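Local coordinates for protein 5-carboxyvanillate decarboxylase (Sphingomonas paucimobilis, PDB 4L6D) that probably removes a carboxyl group from 5-carboxyvanillate, using a manganese-binding site in an amidohydrolase-type barrel that also binds vanillate, at residues L4-A10 and M293-P299; L20-R25 and V36-D42; F161-E165 and F218-K222; L236-D240 and K258-R264. All coordinates share one frame; numbering follows the deposited sequence.

Overall arrangement
The chain folds as an (alpha/beta)8 barrel of the amidohydrolase type, and contact 1 closes it by bringing its first strand against the loop that follows its last; the manganese and one vanillate are bound there. Contact 2, a helix pair early in the chain, lies with its centre about 25 Å from that of contact 1, yet the side chain of Y40 comes to about 6 Å from a bound vanillate. Contacts 3 and 4 lie closer together, 19 Å between centres and about 5 Å between nearest atoms. Contact 3 is away from the metal site, whereas contact 4 holds a separate vanillate. Contacts 2 and 4 are farthest apart, 39 Å between centres.

Contact 1: residues L4-A10 and M293-P299; sequences LIATEEA and MWAIDYP. With MN (manganese (II) ion), chain I; VNL (4-hydroxy-3-methoxybenzoate), chain J.
E9 reaches from the first strand of the amidohydrolase barrel to the loop that follows the last strand, and its carboxylate holds that loop by its backbone N-H groups. From CB, CG lies beside the backbone N and the chain bends at chi2 (-46°), swinging the carboxylate toward the 293-299 loop. CD comes 3.6 Å from D297 N. OE1 takes the N-H of I296 at 2.9 Å, nearly straight at 169°, a longer one from D297 N, and one from E8 N within its own strand, which arrives from above the carboxylate plane. OE2 accepts Y298 N at 2.8 Å from the syn side and also touches Y298 CB. A buried acid is thus held by four backbone donors, which would probably favour its charged form.

Next to it, E8 and D297 lie side by side, their carboxylate planes 79° apart. E8 OE2 and D297 OD1 both bind the manganese, along with H174, a water and the phenolic O3 of vanillate. E8 OE1 is hydrogen-bonded to Y172 and S272, and D297 OD2 to H227.

Toward the start of the strand, L4 CD2 sits over one face of the W294 six-membered ring, while W294 NE1 is hydrogen-bonded to A306 O. W294 O accepts both T7 N, on a lone pair in the carbonyl plane, and T7 OG1, 2.9 Å from W294 O and above that plane.

Contact 2: residues L20-R25 and V36-D42; sequences LRAHSR and VRDVYGD
Two short helices early in the chain, 14-23 and 33-40, meet near the mouth of the amidohydrolase barrel, with L20 and Y40 packed against each other. L20 lays its CD1 branch over one face of the Y40 ring, 3.7 Å from the centroid and 14° off the normal, a CH-pi contact; its CB sits by Y40 CG. V39 CG1 covers the opposite face, so the ring is clamped between two aliphatic groups. Helix 49-54 adds I50 and L53 around Y40.

One turn further on, S24 points toward the second helix. Its OG stands between its backbone N and carbonyl carbon (chi1 79°), which turns it back to donate to R21 O at 2.6 Å. The same hydroxyl accepts from a water that in turn takes the N-H of D42, joining S24 to D42 across the contact. V36 CG1 packs beside S24 CB, and a second water links S24 O with R37 NE. R21 approaches Y40 O with both its CA, in a CA-H...O contact at 3.3 Å, and its CG.

Where the contact is more exposed the pairing is ionic. R25 extends from CG to NE and grips the D42 carboxylate side-on, the two planes only 30° apart. Both oxygens are met on syn lone pairs: R25 NE bonds to D42 OD2 at 3.0 Å, and R25 NH2 reaches D42 OD1, also at 3.0 Å and in the guanidinium plane.

Contact 3: residues F161-E165 and F218-K222; sequences FEAIE and FPRLK
E165, F218 and L221 carry this contact between helix 158-167 and the turn that leads into strand 223-225. The E165 chain runs extended, CG anti to its backbone N at chi1 -170°, and passes into the type I beta turn from F218 to L221. There OE2 accepts the N-H of R220 at 2.9 Å, 163° at the hydrogen, on its anti lone pair. The other oxygen, OE1, comes to the edge of the F218 ring, 3.4 Å from CD1, with the carboxylate plane almost perpendicular to the ring.

F218 lies flat on the helix backbone. E162 N stands 3.6 Å above one face toward the rim, and F161 CB touches CE2. L221 inserts its two methyl groups on the buried side of the helix: CD1 meets F161 CD1 and CD2 meets I164 CG2, both at 3.8 Å. A water bridges E165 O and R220 O.

Strand 171-174, through L171, packs on F161 and I164 from within, and N266 ND2 is hydrogen-bonded to the carbonyl oxygens of P219 and L221. This is plain packing in the alpha/beta barrel, an outer helix docked on the loop that enters a neighbouring strand.

Contact 4: residues L236-D240 and K258-R264; sequences LWRLD and KPSEYFR. With VNL (4-hydroxy-3-methoxybenzoate), chain L.
L236 lies over the first turn of helix 259-266, its CB 3.9 Å from S260 CB. Its two methyl groups then divide: CD2 faces F263 CB, the side chains crossing at about a right angle, and CD1 approaches R264 NH2. One turn later L239 CB lies 4.1 Å from P259 CB.

The polar link is made by D240. Its OD1 accepts the backbone N-H of S260 at 2.8 Å and 159°, on the syn lone pair, while P259 CD and K258 CB crowd the same oxygen. An aspartate from another helix therefore takes up an N-H at the start of helix 259-266, where the helix dipole would tend to stabilise a negative charge. OD2 is also modelled against S260 OG, but its position is doubtful. S260 OG sits between its own backbone N and carbonyl carbon (chi1 72°), and R264 NH1 donates to it from a position tilted from the guanidinium plane.

These two helices belong to the outer layer of the amidohydrolase barrel; the axes of segments 236-240 and 259-264 come within 9.0 Å, with 133° between their directions. A vanillate, distinct from the one at the manganese, lies along their junction. W237 presents the edge of its indole to it, and W237 CA is 3.5 Å from vanillate CM1. W237 also packs on G273 of the second subunit. R264 NE is held by V286 O, and the guanidinium turns its edge to the ligand ring, R264 NH2 lying 3.7 Å from vanillate CO1.

Contact 1: residues L4-A10 and M293-P299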
# COMPACT_ATOMS: atom_id res chain seq x y z
N LEU A 4 -9.38 25.43 12.44
CA LEU A 4 -8.55 24.27 12.28
C LEU A 4 -8.76 23.29 13.43
O LEU A 4 -8.50 23.62 14.59
CB LEU A 4 -7.09 24.70 12.24
CG LEU A 4 -6.67 25.35 10.92
CD1 LEU A 4 -5.44 26.23 11.11
CD2 LEU A 4 -6.39 24.27 9.91
N ILE A 5 -9.27 22.11 13.10
CA ILE A 5 -9.46 21.04 14.07
C ILE A 5 -8.58 19.87 13.65
O ILE A 5 -8.87 19.18 12.68
CB ILE A 5 -10.95 20.60 14.13
CG1 ILE A 5 -11.84 21.78 14.56
CG2 ILE A 5 -11.11 19.40 15.07
CD1 ILE A 5 -13.33 21.47 14.44
N ALA A 6 -7.47 19.66 14.36
CA ALA A 6 -6.53 18.60 14.03
C ALA A 6 -7.04 17.25 14.55
O ALA A 6 -7.38 17.15 15.72
CB ALA A 6 -5.16 18.91 14.62
N THR A 7 -7.13 16.24 13.69
CA THR A 7 -7.86 15.03 14.06
C THR A 7 -7.09 13.77 14.46
O THR A 7 -7.72 12.75 14.76
CB THR A 7 -8.87 14.63 12.97
OG1 THR A 7 -8.19 14.49 11.71
CG2 THR A 7 -9.96 15.68 12.84
N GLU A 8 -5.75 13.82 14.48
CA GLU A 8 -4.99 12.62 14.86
C GLU A 8 -3.91 12.97 15.87
O GLU A 8 -2.72 12.73 15.65
CB GLU A 8 -4.35 11.93 13.64
CG GLU A 8 -4.03 10.44 13.94
CD GLU A 8 -3.21 9.77 12.84
OE1 GLU A 8 -3.74 9.63 11.71
OE2 GLU A 8 -2.05 9.39 13.10
N GLU A 9 -4.34 13.52 17.00
CA GLU A 9 -3.41 14.16 17.91
C GLU A 9 -3.25 13.30 19.14
O GLU A 9 -4.17 13.17 19.94
CB GLU A 9 -3.87 15.59 18.21
CG GLU A 9 -4.31 16.33 16.93
CD GLU A 9 -3.31 16.15 15.79
OE1 GLU A 9 -3.73 15.84 14.65
OE2 GLU A 9 -2.09 16.29 16.06
N ALA A 10 -2.08 12.70 19.26
CA ALA A 10 -1.81 11.69 20.27
C ALA A 10 -1.60 12.28 21.66
O ALA A 10 -1.04 13.37 21.81
CB ALA A 10 -0.58 10.88 19.87
N MET A 293 -10.40 15.13 6.06
CA MET A 293 -10.17 15.98 7.22
C MET A 293 -8.70 16.27 7.41
O MET A 293 -7.85 15.46 7.07
CB MET A 293 -10.69 15.30 8.48
CG MET A 293 -12.20 15.19 8.51
SD MET A 293 -12.81 14.24 9.92
CE MET A 293 -12.48 12.56 9.41
N TRP A 294 -8.40 17.42 7.99
CA TRP A 294 -7.03 17.78 8.30
C TRP A 294 -6.58 17.19 9.64
O TRP A 294 -7.39 16.99 10.56
CB TRP A 294 -6.92 19.31 8.30
CG TRP A 294 -5.58 19.85 8.67
CD1 TRP A 294 -4.44 19.83 7.92
CD2 TRP A 294 -5.25 20.50 9.90
NE1 TRP A 294 -3.41 20.43 8.62
CE2 TRP A 294 -3.89 20.86 9.83
CE3 TRP A 294 -5.98 20.83 11.06
CZ2 TRP A 294 -3.24 21.52 10.87
CZ3 TRP A 294 -5.34 21.48 12.09
CH2 TRP A 294 -3.98 21.82 11.99
N ALA A 295 -5.28 16.91 9.75
CA ALA A 295 -4.68 16.46 11.01
C ALA A 295 -3.21 16.86 11.04
O ALA A 295 -2.66 17.26 10.02
CB ALA A 295 -4.82 14.94 11.18
N ILE A 296 -2.57 16.72 12.20
CA ILE A 296 -1.16 17.03 12.34
C ILE A 296 -0.33 15.78 12.61
O ILE A 296 0.79 15.65 12.08
CB ILE A 296 -0.90 18.04 13.48
CG1 ILE A 296 -1.69 19.33 13.25
CG2 ILE A 296 0.60 18.32 13.63
CD1 ILE A 296 -1.80 20.18 14.50
N ASP A 297 -0.87 14.86 13.41
CA ASP A 297 -0.10 13.76 13.99
C ASP A 297 0.91 14.27 15.04
O ASP A 297 2.00 13.72 15.18
CB ASP A 297 0.61 12.90 12.93
CG ASP A 297 0.40 11.42 13.13
OD1 ASP A 297 0.07 11.01 14.26
OD2 ASP A 297 0.58 10.65 12.16
N TYR A 298 0.52 15.30 15.79
CA TYR A 298 1.31 15.79 16.92
C TYR A 298 1.23 14.74 18.05
O TYR A 298 0.19 14.12 18.21
CB TYR A 298 0.74 17.13 17.37
CG TYR A 298 1.50 17.76 18.51
CD1 TYR A 298 2.58 18.59 18.27
CD2 TYR A 298 1.15 17.50 19.84
CE1 TYR A 298 3.29 19.16 19.31
CE2 TYR A 298 1.85 18.06 20.88
CZ TYR A 298 2.92 18.90 20.61
OH TYR A 298 3.64 19.47 21.63
N PRO A 299 2.31 14.54 18.83
CA PRO A 299 3.62 15.21 18.82
C PRO A 299 4.66 14.53 17.95
O PRO A 299 5.84 14.88 18.00
CB PRO A 299 4.04 15.11 20.29
CG PRO A 299 3.51 13.79 20.72
CD PRO A 299 2.16 13.66 20.01
MN MN I . -0.68 9.12 14.77
C1 VNL J . 5.00 7.66 15.30
CO1 VNL J . 4.35 8.52 14.40
CO2 VNL J . 4.28 6.94 16.27
CM1 VNL J . 2.96 8.68 14.46
CM2 VNL J . 2.90 7.07 16.34
OM VNL J . 2.11 6.41 17.25
CZ VNL J . 2.21 7.98 15.41
CC VNL J . 6.50 7.54 15.24
CV VNL J . 2.71 5.50 18.19
O1 VNL J . 7.19 8.38 14.60
O2 VNL J . 7.05 6.62 15.89
O3 VNL J . 0.93 8.32 15.75
O HOH W 1 -10.02 18.38 10.35
O HOH W 2 -1.62 10.17 16.45

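Contact 2: residues L20-R25 and V36-D42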
# COMPACT_ATOMS: atom_id res chain seq x y z
N LEU A 20 2.96 0.45 30.14
CA LEU A 20 3.85 0.22 29.00
C LEU A 20 5.32 0.14 29.42
O LEU A 20 6.07 -0.62 28.83
CB LEU A 20 3.66 1.29 27.92
CG LEU A 20 2.36 1.13 27.12
CD1 LEU A 20 2.15 2.37 26.26
CD2 LEU A 20 2.40 -0.12 26.25
N ARG A 21 5.74 0.93 30.41
CA ARG A 21 7.08 0.77 30.98
C ARG A 21 7.31 -0.67 31.44
O ARG A 21 8.32 -1.28 31.11
CB ARG A 21 7.31 1.74 32.15
CG ARG A 21 7.46 3.21 31.75
CD ARG A 21 8.36 3.95 32.75
NE ARG A 21 8.50 5.37 32.43
CZ ARG A 21 7.82 6.34 33.03
NH1 ARG A 21 6.94 6.04 33.98
NH2 ARG A 21 8.01 7.61 32.68
N ALA A 22 6.35 -1.21 32.19
CA ALA A 22 6.45 -2.59 32.64
C ALA A 22 6.42 -3.55 31.45
O ALA A 22 7.20 -4.50 31.39
CB ALA A 22 5.34 -2.92 33.63
N HIS A 23 5.54 -3.30 30.49
CA HIS A 23 5.45 -4.17 29.33
C HIS A 23 6.75 -4.21 28.54
O HIS A 23 7.12 -5.26 27.97
CB HIS A 23 4.31 -3.77 28.41
CG HIS A 23 3.88 -4.88 27.51
ND1 HIS A 23 3.04 -5.89 27.94
CD2 HIS A 23 4.22 -5.18 26.23
CE1 HIS A 23 2.85 -6.74 26.95
NE2 HIS A 23 3.56 -6.34 25.90
N SER A 24 7.45 -3.08 28.50
CA SER A 24 8.69 -2.94 27.73
C SER A 24 9.78 -3.92 28.17
O SER A 24 10.71 -4.18 27.41
CB SER A 24 9.24 -1.51 27.81
OG SER A 24 9.91 -1.26 29.04
N ARG A 25 9.66 -4.44 29.39
CA ARG A 25 10.67 -5.34 29.96
C ARG A 25 10.38 -6.80 29.65
O ARG A 25 11.20 -7.67 29.95
CB ARG A 25 10.76 -5.14 31.48
CG ARG A 25 11.04 -3.70 31.88
CD ARG A 25 11.00 -3.48 33.39
NE ARG A 25 11.15 -2.07 33.69
CZ ARG A 25 10.34 -1.37 34.47
NH1 ARG A 25 9.32 -1.97 35.09
NH2 ARG A 25 10.55 -0.07 34.66
N VAL A 36 7.77 0.59 21.65
CA VAL A 36 7.53 0.59 23.09
C VAL A 36 8.85 0.72 23.87
O VAL A 36 8.93 1.48 24.83
CB VAL A 36 6.69 -0.63 23.53
CG1 VAL A 36 6.66 -0.75 25.04
CG2 VAL A 36 5.27 -0.50 22.97
N ARG A 37 9.89 0.03 23.42
CA ARG A 37 11.20 0.20 24.05
C ARG A 37 11.80 1.58 23.79
O ARG A 37 12.41 2.16 24.70
CB ARG A 37 12.16 -0.91 23.62
CG ARG A 37 11.79 -2.27 24.19
CD ARG A 37 12.89 -3.28 23.91
NE ARG A 37 12.38 -4.63 23.71
CZ ARG A 37 12.21 -5.20 22.52
NH1 ARG A 37 12.52 -4.54 21.41
NH2 ARG A 37 11.74 -6.43 22.44
N ASP A 38 11.62 2.12 22.58
CA ASP A 38 12.19 3.42 22.25
C ASP A 38 11.58 4.54 23.08
O ASP A 38 12.25 5.50 23.44
CB ASP A 38 12.00 3.75 20.76
CG ASP A 38 13.02 3.05 19.88
OD1 ASP A 38 13.97 2.43 20.40
OD2 ASP A 38 12.85 3.12 18.64
N VAL A 39 10.29 4.41 23.40
CA VAL A 39 9.59 5.48 24.10
C VAL A 39 9.38 5.19 25.59
O VAL A 39 9.59 6.07 26.42
CB VAL A 39 8.23 5.77 23.42
CG1 VAL A 39 7.36 6.72 24.27
CG2 VAL A 39 8.46 6.36 22.04
N TYR A 40 8.99 3.96 25.93
CA TYR A 40 8.60 3.62 27.30
C TYR A 40 9.60 2.73 28.01
O TYR A 40 9.39 2.38 29.18
CB TYR A 40 7.23 2.93 27.30
CG TYR A 40 6.16 3.70 26.57
CD1 TYR A 40 5.38 4.64 27.25
CD2 TYR A 40 5.93 3.49 25.22
CE1 TYR A 40 4.39 5.36 26.58
CE2 TYR A 40 4.95 4.21 24.54
CZ TYR A 40 4.18 5.13 25.22
OH TYR A 40 3.22 5.83 24.53
N GLY A 41 10.68 2.38 27.33
CA GLY A 41 11.68 1.48 27.89
C GLY A 41 12.60 2.11 28.92
O GLY A 41 12.67 3.33 29.04
N ASP A 42 13.31 1.26 29.66
CA ASP A 42 14.20 1.74 30.72
C ASP A 42 15.34 2.61 30.20
O ASP A 42 15.84 3.48 30.91
CB ASP A 42 14.76 0.57 31.52
CG ASP A 42 13.70 -0.11 32.37
OD1 ASP A 42 12.71 0.57 32.71
OD2 ASP A 42 13.87 -1.30 32.71
O HOH W 3 12.67 -1.54 29.12
O HOH W 4 11.92 -6.37 26.06

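Contact 3: residues F161-E165 and F218-K222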
# COMPACT_ATOMS: atom_id res chain seq x y z
N PHE A 161 -18.12 -4.15 16.91
CA PHE A 161 -18.66 -3.35 15.81
C PHE A 161 -20.16 -3.15 15.91
O PHE A 161 -20.67 -2.11 15.52
CB PHE A 161 -18.20 -3.90 14.45
CG PHE A 161 -16.75 -3.70 14.24
CD1 PHE A 161 -16.27 -2.44 13.92
CD2 PHE A 161 -15.86 -4.72 14.49
CE1 PHE A 161 -14.91 -2.23 13.78
CE2 PHE A 161 -14.50 -4.52 14.37
CZ PHE A 161 -14.02 -3.27 14.02
N GLU A 162 -20.87 -4.12 16.48
CA GLU A 162 -22.28 -3.94 16.78
C GLU A 162 -22.48 -2.74 17.71
O GLU A 162 -23.32 -1.88 17.45
CB GLU A 162 -22.85 -5.21 17.41
CG GLU A 162 -24.33 -5.13 17.73
CD GLU A 162 -24.81 -6.37 18.43
OE1 GLU A 162 -24.14 -6.81 19.39
OE2 GLU A 162 -25.86 -6.92 18.02
N ALA A 163 -21.67 -2.67 18.76
CA ALA A 163 -21.79 -1.58 19.72
C ALA A 163 -21.35 -0.25 19.11
O ALA A 163 -21.97 0.78 19.39
CB ALA A 163 -20.99 -1.88 20.99
N ILE A 164 -20.30 -0.26 18.30
CA ILE A 164 -19.85 0.97 17.66
C ILE A 164 -20.94 1.50 16.73
O ILE A 164 -21.32 2.67 16.81
CB ILE A 164 -18.52 0.79 16.89
CG1 ILE A 164 -17.39 0.47 17.88
CG2 ILE A 164 -18.21 2.05 16.08
CD1 ILE A 164 -16.05 0.25 17.20
N GLU A 165 -21.47 0.62 15.87
CA GLU A 165 -22.56 1.03 15.00
C GLU A 165 -23.73 1.64 15.77
O GLU A 165 -24.23 2.71 15.41
CB GLU A 165 -23.07 -0.13 14.15
CG GLU A 165 -24.02 0.34 13.08
CD GLU A 165 -24.71 -0.80 12.37
OE1 GLU A 165 -24.98 -1.84 13.00
OE2 GLU A 165 -24.99 -0.64 11.16
N PHE A 218 -22.88 -4.28 9.22
CA PHE A 218 -23.02 -3.05 10.01
C PHE A 218 -22.93 -1.83 9.09
O PHE A 218 -21.90 -1.13 9.07
CB PHE A 218 -21.94 -2.96 11.09
CG PHE A 218 -21.85 -4.17 11.98
CD1 PHE A 218 -22.84 -4.46 12.91
CD2 PHE A 218 -20.75 -5.01 11.90
CE1 PHE A 218 -22.75 -5.58 13.73
CE2 PHE A 218 -20.65 -6.13 12.73
CZ PHE A 218 -21.65 -6.41 13.65
N PRO A 219 -23.99 -1.59 8.31
CA PRO A 219 -23.92 -0.58 7.25
C PRO A 219 -23.83 0.86 7.75
O PRO A 219 -23.50 1.72 6.96
CB PRO A 219 -25.22 -0.80 6.47
CG PRO A 219 -26.16 -1.42 7.46
CD PRO A 219 -25.27 -2.32 8.30
N ARG A 220 -24.11 1.11 9.03
CA ARG A 220 -24.01 2.47 9.55
C ARG A 220 -22.68 2.77 10.26
O ARG A 220 -22.53 3.83 10.84
CB ARG A 220 -25.16 2.80 10.50
CG ARG A 220 -26.52 2.72 9.85
CD ARG A 220 -26.84 3.98 9.06
NE ARG A 220 -26.88 5.19 9.88
CZ ARG A 220 -27.92 5.57 10.62
NH1 ARG A 220 -29.02 4.83 10.67
NH2 ARG A 220 -27.85 6.70 11.31
N LEU A 221 -21.73 1.84 10.22
CA LEU A 221 -20.40 2.13 10.75
C LEU A 221 -19.75 3.31 10.05
O LEU A 221 -19.87 3.46 8.83
CB LEU A 221 -19.48 0.94 10.55
CG LEU A 221 -19.58 -0.22 11.52
CD1 LEU A 221 -18.59 -1.29 11.09
CD2 LEU A 221 -19.28 0.26 12.95
N LYS A 222 -19.05 4.15 10.81
CA LYS A 222 -18.18 5.15 10.21
C LYS A 222 -16.76 4.90 10.70
O LYS A 222 -16.50 4.86 11.91
CB LYS A 222 -18.63 6.58 10.53
CG LYS A 222 -17.81 7.67 9.83
CD LYS A 222 -18.09 7.74 8.31
CE LYS A 222 -19.41 8.46 8.04
NZ LYS A 222 -19.87 8.30 6.62
O HOH W 5 -22.70 4.29 13.64

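Contact 4: residues L236-D240 and K258-R264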
# COMPACT_ATOMS: atom_id res chain seq x y z
N LEU A 236 -8.67 2.48 -5.38
CA LEU A 236 -10.11 2.21 -5.54
C LEU A 236 -10.49 1.52 -6.85
O LEU A 236 -11.30 0.60 -6.85
CB LEU A 236 -10.92 3.51 -5.40
CG LEU A 236 -10.83 4.20 -4.03
CD1 LEU A 236 -11.66 5.48 -4.03
CD2 LEU A 236 -11.24 3.28 -2.88
N TRP A 237 -9.93 1.99 -7.96
CA TRP A 237 -10.33 1.41 -9.25
C TRP A 237 -9.97 -0.08 -9.34
O TRP A 237 -10.78 -0.90 -9.78
CB TRP A 237 -9.73 2.22 -10.42
CG TRP A 237 -10.37 1.86 -11.73
CD1 TRP A 237 -11.46 2.46 -12.30
CD2 TRP A 237 -10.00 0.79 -12.60
NE1 TRP A 237 -11.77 1.84 -13.48
CE2 TRP A 237 -10.89 0.81 -13.69
CE3 TRP A 237 -9.00 -0.18 -12.56
CZ2 TRP A 237 -10.81 -0.11 -14.74
CZ3 TRP A 237 -8.91 -1.09 -13.61
CH2 TRP A 237 -9.82 -1.05 -14.68
N ARG A 238 -8.76 -0.42 -8.91
CA ARG A 238 -8.28 -1.80 -8.95
C ARG A 238 -9.01 -2.70 -7.96
O ARG A 238 -9.31 -3.85 -8.28
CB ARG A 238 -6.78 -1.79 -8.66
CG ARG A 238 -6.06 -3.15 -8.73
CD ARG A 238 -4.64 -2.86 -9.15
NE ARG A 238 -3.68 -3.97 -9.08
CZ ARG A 238 -3.53 -4.91 -10.01
NH1 ARG A 238 -4.35 -4.96 -11.06
NH2 ARG A 238 -2.58 -5.83 -9.87
N LEU A 239 -9.30 -2.19 -6.77
CA LEU A 239 -10.11 -2.94 -5.81
C LEU A 239 -11.46 -3.30 -6.45
O LEU A 239 -11.91 -4.44 -6.33
CB LEU A 239 -10.33 -2.12 -4.54
CG LEU A 239 -9.13 -2.04 -3.59
CD1 LEU A 239 -9.34 -0.91 -2.59
CD2 LEU A 239 -8.93 -3.36 -2.86
N ASP A 240 -12.08 -2.34 -7.14
CA ASP A 240 -13.35 -2.61 -7.78
C ASP A 240 -13.17 -3.56 -8.96
O ASP A 240 -13.95 -4.50 -9.15
CB ASP A 240 -13.99 -1.31 -8.29
CG ASP A 240 -14.62 -0.48 -7.20
OD1 ASP A 240 -14.69 -0.94 -6.05
OD2 ASP A 240 -15.03 0.65 -7.52
N LYS A 258 -19.95 -2.09 -4.38
CA LYS A 258 -18.56 -2.26 -4.80
C LYS A 258 -17.62 -1.85 -3.66
O LYS A 258 -17.98 -1.01 -2.83
CB LYS A 258 -18.25 -1.38 -6.02
CG LYS A 258 -19.08 -1.68 -7.26
CD LYS A 258 -18.74 -0.72 -8.39
CE LYS A 258 -19.69 -0.93 -9.57
NZ LYS A 258 -19.52 0.09 -10.64
N PRO A 259 -16.41 -2.42 -3.62
CA PRO A 259 -15.43 -2.01 -2.61
C PRO A 259 -15.27 -0.49 -2.45
O PRO A 259 -15.30 0.00 -1.32
CB PRO A 259 -14.14 -2.68 -3.10
CG PRO A 259 -14.63 -3.94 -3.75
CD PRO A 259 -15.92 -3.55 -4.44
N SER A 260 -15.16 0.25 -3.55
CA SER A 260 -14.95 1.69 -3.47
C SER A 260 -16.19 2.39 -2.94
O SER A 260 -16.10 3.47 -2.34
CB SER A 260 -14.56 2.28 -4.83
OG SER A 260 -15.67 2.31 -5.71
N GLU A 261 -17.35 1.77 -3.15
CA GLU A 261 -18.59 2.32 -2.63
C GLU A 261 -18.70 2.20 -1.11
O GLU A 261 -19.19 3.11 -0.46
CB GLU A 261 -19.82 1.74 -3.35
CG GLU A 261 -19.87 2.17 -4.81
CD GLU A 261 -20.84 1.38 -5.66
OE1 GLU A 261 -21.35 0.33 -5.21
OE2 GLU A 261 -21.10 1.81 -6.81
N TYR A 262 -18.23 1.09 -0.55
CA TYR A 262 -18.05 1.03 0.90
C TYR A 262 -17.07 2.08 1.37
O TYR A 262 -17.28 2.71 2.41
CB TYR A 262 -17.56 -0.35 1.37
CG TYR A 262 -18.58 -1.41 1.11
CD1 TYR A 262 -19.77 -1.44 1.84
CD2 TYR A 262 -18.40 -2.35 0.10
CE1 TYR A 262 -20.73 -2.39 1.59
CE2 TYR A 262 -19.36 -3.31 -0.16
CZ TYR A 262 -20.53 -3.33 0.59
OH TYR A 262 -21.50 -4.26 0.33
N PHE A 263 -15.98 2.27 0.63
CA PHE A 263 -14.99 3.21 1.11
C PHE A 263 -15.59 4.62 1.16
O PHE A 263 -15.42 5.33 2.14
CB PHE A 263 -13.69 3.19 0.28
CG PHE A 263 -12.56 3.86 0.99
CD1 PHE A 263 -11.86 3.20 1.99
CD2 PHE A 263 -12.25 5.18 0.73
CE1 PHE A 263 -10.84 3.82 2.68
CE2 PHE A 263 -11.23 5.82 1.42
CZ PHE A 263 -10.52 5.14 2.40
N ARG A 264 -16.35 5.00 0.13
CA ARG A 264 -16.94 6.34 0.14
C ARG A 264 -18.12 6.45 1.11
O ARG A 264 -18.32 7.51 1.71
CB ARG A 264 -17.37 6.76 -1.27
CG ARG A 264 -16.21 6.95 -2.25
CD ARG A 264 -16.71 7.48 -3.61
NE ARG A 264 -15.77 7.14 -4.67
CZ ARG A 264 -15.81 6.02 -5.39
NH1 ARG A 264 -16.77 5.12 -5.18
NH2 ARG A 264 -14.91 5.79 -6.33
C1 VNL L . -12.83 4.97 -9.88
CO1 VNL L . -12.64 4.12 -8.78
CO2 VNL L . -13.82 4.71 -10.86
CM1 VNL L . -13.44 2.97 -8.62
CM2 VNL L . -14.62 3.58 -10.73
OM VNL L . -15.61 3.22 -11.61
CZ VNL L . -14.42 2.68 -9.58
CC VNL L . -11.97 6.19 -10.02
CV VNL L . -15.90 4.05 -12.75
O1 VNL L . -11.64 6.85 -9.00
O2 VNL L . -11.62 6.50 -11.19
O3 VNL L . -15.17 1.53 -9.57